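Local coordinates for anopheles Plasmodium-responsive Leucine-rich repeat protein 1B (PDB 4XGO), which probably associates with the related mosquito protein LRIM1 in the response to Plasmodium, the part modelled here being its leucine-rich repeat domain, at residues H133-L142 with L152-A160. Numbering follows the deposited sequence.
Sequences HVDLALIPSL and LSTLAIPIA. Unlike the reference sequence in segment 152-160: Ala156 (reference Val).
Val134 O has two waters within hydrogen-bonding distance, water 2 and the closer water 3 at 2.7 Å, and both of them reach across to the 152-160 backbone. Water 3 also accepts from Leu136 N and lies 2.7 Å from Ala156 O, while water 2 lies 2.9 Å from Thr154 O. Farther along, water 4 links Ala137 O to Ile159 N, and water 5, 3.0 Å from Ala160 N, donates to the carbonyls of Pro140 and Leu142. Ordered waters thus bridge the two backbones along much of their length.

Alongside these bridges the side chains close up. Pro158 packs against the short 3-10 turn 136-138: its CD meets Leu136 CB at 3.8 Å, and its CG faces Leu142 CD1. Ala156 points its methyl at the same turn, its CB 3.7 Å from Ala137 CB, with the Asp135 carboxylate alongside. In that carboxylate CG stands anti to the backbone N (chi1 -172°), which carries OD1 to the N-H of Ala137 for a weak bond. At the other end Leu152 CD2 comes to 3.9 Å from Val134 CG1, and nearer the middle the CD1 methyls of Leu136 and Leu155 meet.

This is the stacking of successive coils in a leucine-rich repeat solenoid, on the side away from the long row of parallel strands. Leu136 and Leu142 reach inward to Leu124 of strand 123-125, and His133 NE2 is hydrogen-bonded to Asp112 OD1 on the preceding coil. On the following side, strand 154-156 lies parallel to strand 173-175, with Leu155 hydrogen-bonded through its backbone to Val173 and Arg175.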
loop_
_atom_site.group_PDB
_atom_site.type_symbol
_atom_site.label_atom_id
_atom_site.label_comp_id
_atom_site.label_asym_id
_atom_site.label_seq_id
_atom_site.Cartn_x
_atom_site.Cartn_y
_atom_site.Cartn_z
ATOM N N HIS A 133 -21.866 7.326 0.346
ATOM C CA HIS A 133 -22.629 8.529 0.177
ATOM C C HIS A 133 -21.727 9.753 0.251
ATOM O O HIS A 133 -21.001 9.924 1.223
ATOM C CB HIS A 133 -23.677 8.650 1.288
ATOM C CG HIS A 133 -24.498 9.892 1.194
ATOM N ND1 HIS A 133 -25.592 9.996 0.356
ATOM C CD2 HIS A 133 -24.359 11.103 1.781
ATOM C CE1 HIS A 133 -26.116 11.205 0.471
ATOM N NE2 HIS A 133 -25.381 11.897 1.320
ATOM N N VAL A 134 -21.797 10.580 -0.785
ATOM C CA VAL A 134 -21.292 11.934 -0.757
ATOM C C VAL A 134 -22.031 12.738 -1.827
ATOM O O VAL A 134 -21.948 12.412 -3.016
ATOM C CB VAL A 134 -19.760 12.030 -0.932
ATOM C CG1 VAL A 134 -19.280 11.328 -2.192
ATOM C CG2 VAL A 134 -19.336 13.493 -0.906
ATOM N N ASP A 135 -22.772 13.758 -1.403
ATOM C CA ASP A 135 -23.522 14.596 -2.347
ATOM C C ASP A 135 -22.672 15.786 -2.773
ATOM O O ASP A 135 -22.732 16.872 -2.172
ATOM C CB ASP A 135 -24.860 15.074 -1.759
ATOM C CG ASP A 135 -25.728 15.790 -2.799
ATOM O OD1 ASP A 135 -25.214 16.129 -3.882
ATOM O OD2 ASP A 135 -26.940 16.008 -2.544
ATOM N N LEU A 136 -21.861 15.567 -3.811
ATOM C CA LEU A 136 -20.961 16.599 -4.316
ATOM C C LEU A 136 -21.717 17.772 -4.927
ATOM O O LEU A 136 -21.210 18.891 -4.953
ATOM C CB LEU A 136 -20.003 16.014 -5.373
ATOM C CG LEU A 136 -19.130 14.840 -4.940
ATOM C CD1 LEU A 136 -18.536 14.133 -6.165
ATOM C CD2 LEU A 136 -18.049 15.327 -3.980
ATOM N N ALA A 137 -22.935 17.510 -5.397
ATOM C CA ALA A 137 -23.750 18.517 -6.084
ATOM C C ALA A 137 -24.158 19.677 -5.177
ATOM O O ALA A 137 -24.508 20.749 -5.652
ATOM C CB ALA A 137 -24.981 17.863 -6.698
ATOM N N LEU A 138 -24.086 19.460 -3.871
ATOM C CA LEU A 138 -24.285 20.516 -2.886
ATOM C C LEU A 138 -23.163 21.542 -2.812
ATOM O O LEU A 138 -23.336 22.588 -2.185
ATOM C CB LEU A 138 -24.444 19.894 -1.498
ATOM C CG LEU A 138 -25.808 19.276 -1.250
ATOM C CD1 LEU A 138 -25.816 18.543 0.088
ATOM C CD2 LEU A 138 -26.887 20.359 -1.300
ATOM N N ILE A 139 -22.018 21.259 -3.435
ATOM C CA ILE A 139 -20.824 22.072 -3.293
ATOM C C ILE A 139 -20.459 22.704 -4.648
ATOM O O ILE A 139 -19.553 22.218 -5.347
ATOM C CB ILE A 139 -19.661 21.201 -2.771
ATOM C CG1 ILE A 139 -20.128 20.262 -1.647
ATOM C CG2 ILE A 139 -18.478 22.056 -2.326
ATOM C CD1 ILE A 139 -19.195 19.096 -1.427
ATOM N N PRO A 140 -21.146 23.797 -5.032
ATOM C CA PRO A 140 -20.960 24.384 -6.364
ATOM C C PRO A 140 -19.609 25.059 -6.639
ATOM O O PRO A 140 -19.285 25.333 -7.803
ATOM C CB PRO A 140 -22.138 25.374 -6.484
ATOM C CG PRO A 140 -22.522 25.678 -5.099
ATOM C CD PRO A 140 -22.233 24.470 -4.279
ATOM N N SER A 141 -18.812 25.279 -5.595
ATOM C CA SER A 141 -17.486 25.847 -5.743
ATOM C C SER A 141 -16.501 24.818 -6.297
ATOM O O SER A 141 -15.407 25.182 -6.720
ATOM C CB SER A 141 -16.982 26.400 -4.399
ATOM O OG SER A 141 -17.080 25.444 -3.357
ATOM N N LEU A 142 -16.869 23.539 -6.299
ATOM C CA LEU A 142 -15.889 22.498 -6.710
ATOM C C LEU A 142 -15.415 22.658 -8.147
ATOM O O LEU A 142 -16.199 22.926 -9.051
ATOM C CB LEU A 142 -16.444 21.083 -6.497
ATOM C CG LEU A 142 -16.595 20.647 -5.045
ATOM C CD1 LEU A 142 -17.349 19.326 -4.948
ATOM C CD2 LEU A 142 -15.264 20.540 -4.305
ATOM N N LEU A 152 -19.465 4.047 -4.201
ATOM C CA LEU A 152 -20.573 4.913 -4.587
ATOM C C LEU A 152 -21.410 4.226 -5.665
ATOM O O LEU A 152 -20.864 3.575 -6.541
ATOM C CB LEU A 152 -20.067 6.256 -5.114
ATOM C CG LEU A 152 -19.298 7.140 -4.139
ATOM C CD1 LEU A 152 -18.666 8.328 -4.854
ATOM C CD2 LEU A 152 -20.200 7.590 -2.997
ATOM N N SER A 153 -22.728 4.369 -5.571
ATOM C CA SER A 153 -23.620 3.831 -6.607
ATOM C C SER A 153 -24.313 4.953 -7.359
ATOM O O SER A 153 -24.776 4.750 -8.470
ATOM C CB SER A 153 -24.643 2.879 -5.998
ATOM O OG SER A 153 -24.011 1.685 -5.555
ATOM N N THR A 154 -24.417 6.133 -6.747
ATOM C CA THR A 154 -25.020 7.277 -7.408
ATOM C C THR A 154 -23.988 8.392 -7.413
ATOM O O THR A 154 -23.336 8.627 -6.402
ATOM C CB THR A 154 -26.301 7.727 -6.697
ATOM O OG1 THR A 154 -27.260 6.661 -6.770
ATOM C CG2 THR A 154 -26.878 8.963 -7.352
ATOM N N LEU A 155 -23.832 9.060 -8.547
ATOM C CA LEU A 155 -22.885 10.176 -8.640
ATOM C C LEU A 155 -23.633 11.455 -8.965
ATOM O O LEU A 155 -24.137 11.616 -10.076
ATOM C CB LEU A 155 -21.827 9.888 -9.708
ATOM C CG LEU A 155 -20.767 10.974 -9.920
ATOM C CD1 LEU A 155 -19.888 11.096 -8.675
ATOM C CD2 LEU A 155 -19.935 10.670 -11.147
ATOM N N ALA A 156 -23.707 12.361 -7.991
ATOM C CA ALA A 156 -24.238 13.686 -8.226
ATOM C C ALA A 156 -23.090 14.608 -8.613
ATOM O O ALA A 156 -22.179 14.822 -7.838
ATOM C CB ALA A 156 -24.948 14.203 -6.983
ATOM N N ILE A 157 -23.126 15.129 -9.826
ATOM C CA ILE A 157 -22.043 15.973 -10.322
ATOM C C ILE A 157 -22.416 17.432 -10.083
ATOM O O ILE A 157 -23.490 17.868 -10.506
ATOM C CB ILE A 157 -21.772 15.698 -11.815
ATOM C CG1 ILE A 157 -21.303 14.243 -11.985
ATOM C CG2 ILE A 157 -20.713 16.656 -12.357
ATOM C CD1 ILE A 157 -21.044 13.819 -13.399
ATOM N N PRO A 158 -21.536 18.198 -9.408
ATOM C CA PRO A 158 -21.845 19.619 -9.191
ATOM C C PRO A 158 -21.826 20.444 -10.495
ATOM O O PRO A 158 -21.384 19.969 -11.551
ATOM C CB PRO A 158 -20.757 20.082 -8.204
ATOM C CG PRO A 158 -19.660 19.101 -8.349
ATOM C CD PRO A 158 -20.277 17.792 -8.754
ATOM N N ILE A 159 -22.304 21.671 -10.392
ATOM C CA ILE A 159 -22.679 22.467 -11.562
ATOM C C ILE A 159 -21.500 22.985 -12.385
ATOM O O ILE A 159 -21.655 23.279 -13.568
ATOM C CB ILE A 159 -23.587 23.646 -11.132
ATOM C CG1 ILE A 159 -24.375 24.190 -12.330
ATOM C CG2 ILE A 159 -22.786 24.732 -10.415
ATOM C CD1 ILE A 159 -25.569 25.005 -11.915
ATOM N N ALA A 160 -20.336 23.119 -11.764
ATOM C CA ALA A 160 -19.189 23.754 -12.432
ATOM C C ALA A 160 -17.854 23.046 -12.242
ATOM O O ALA A 160 -16.808 23.635 -12.492
ATOM C CB ALA A 160 -19.072 25.202 -11.971
HETATM O O HOH W 1 -23.690 9.362 -3.003
HETATM O O HOH W 2 -22.012 10.976 -5.411
HETATM O O HOH W 3 -22.021 13.517 -5.520
HETATM O O HOH W 4 -23.745 22.198 -7.870
HETATM O O HOH W 5 -18.970 22.877 -9.155
#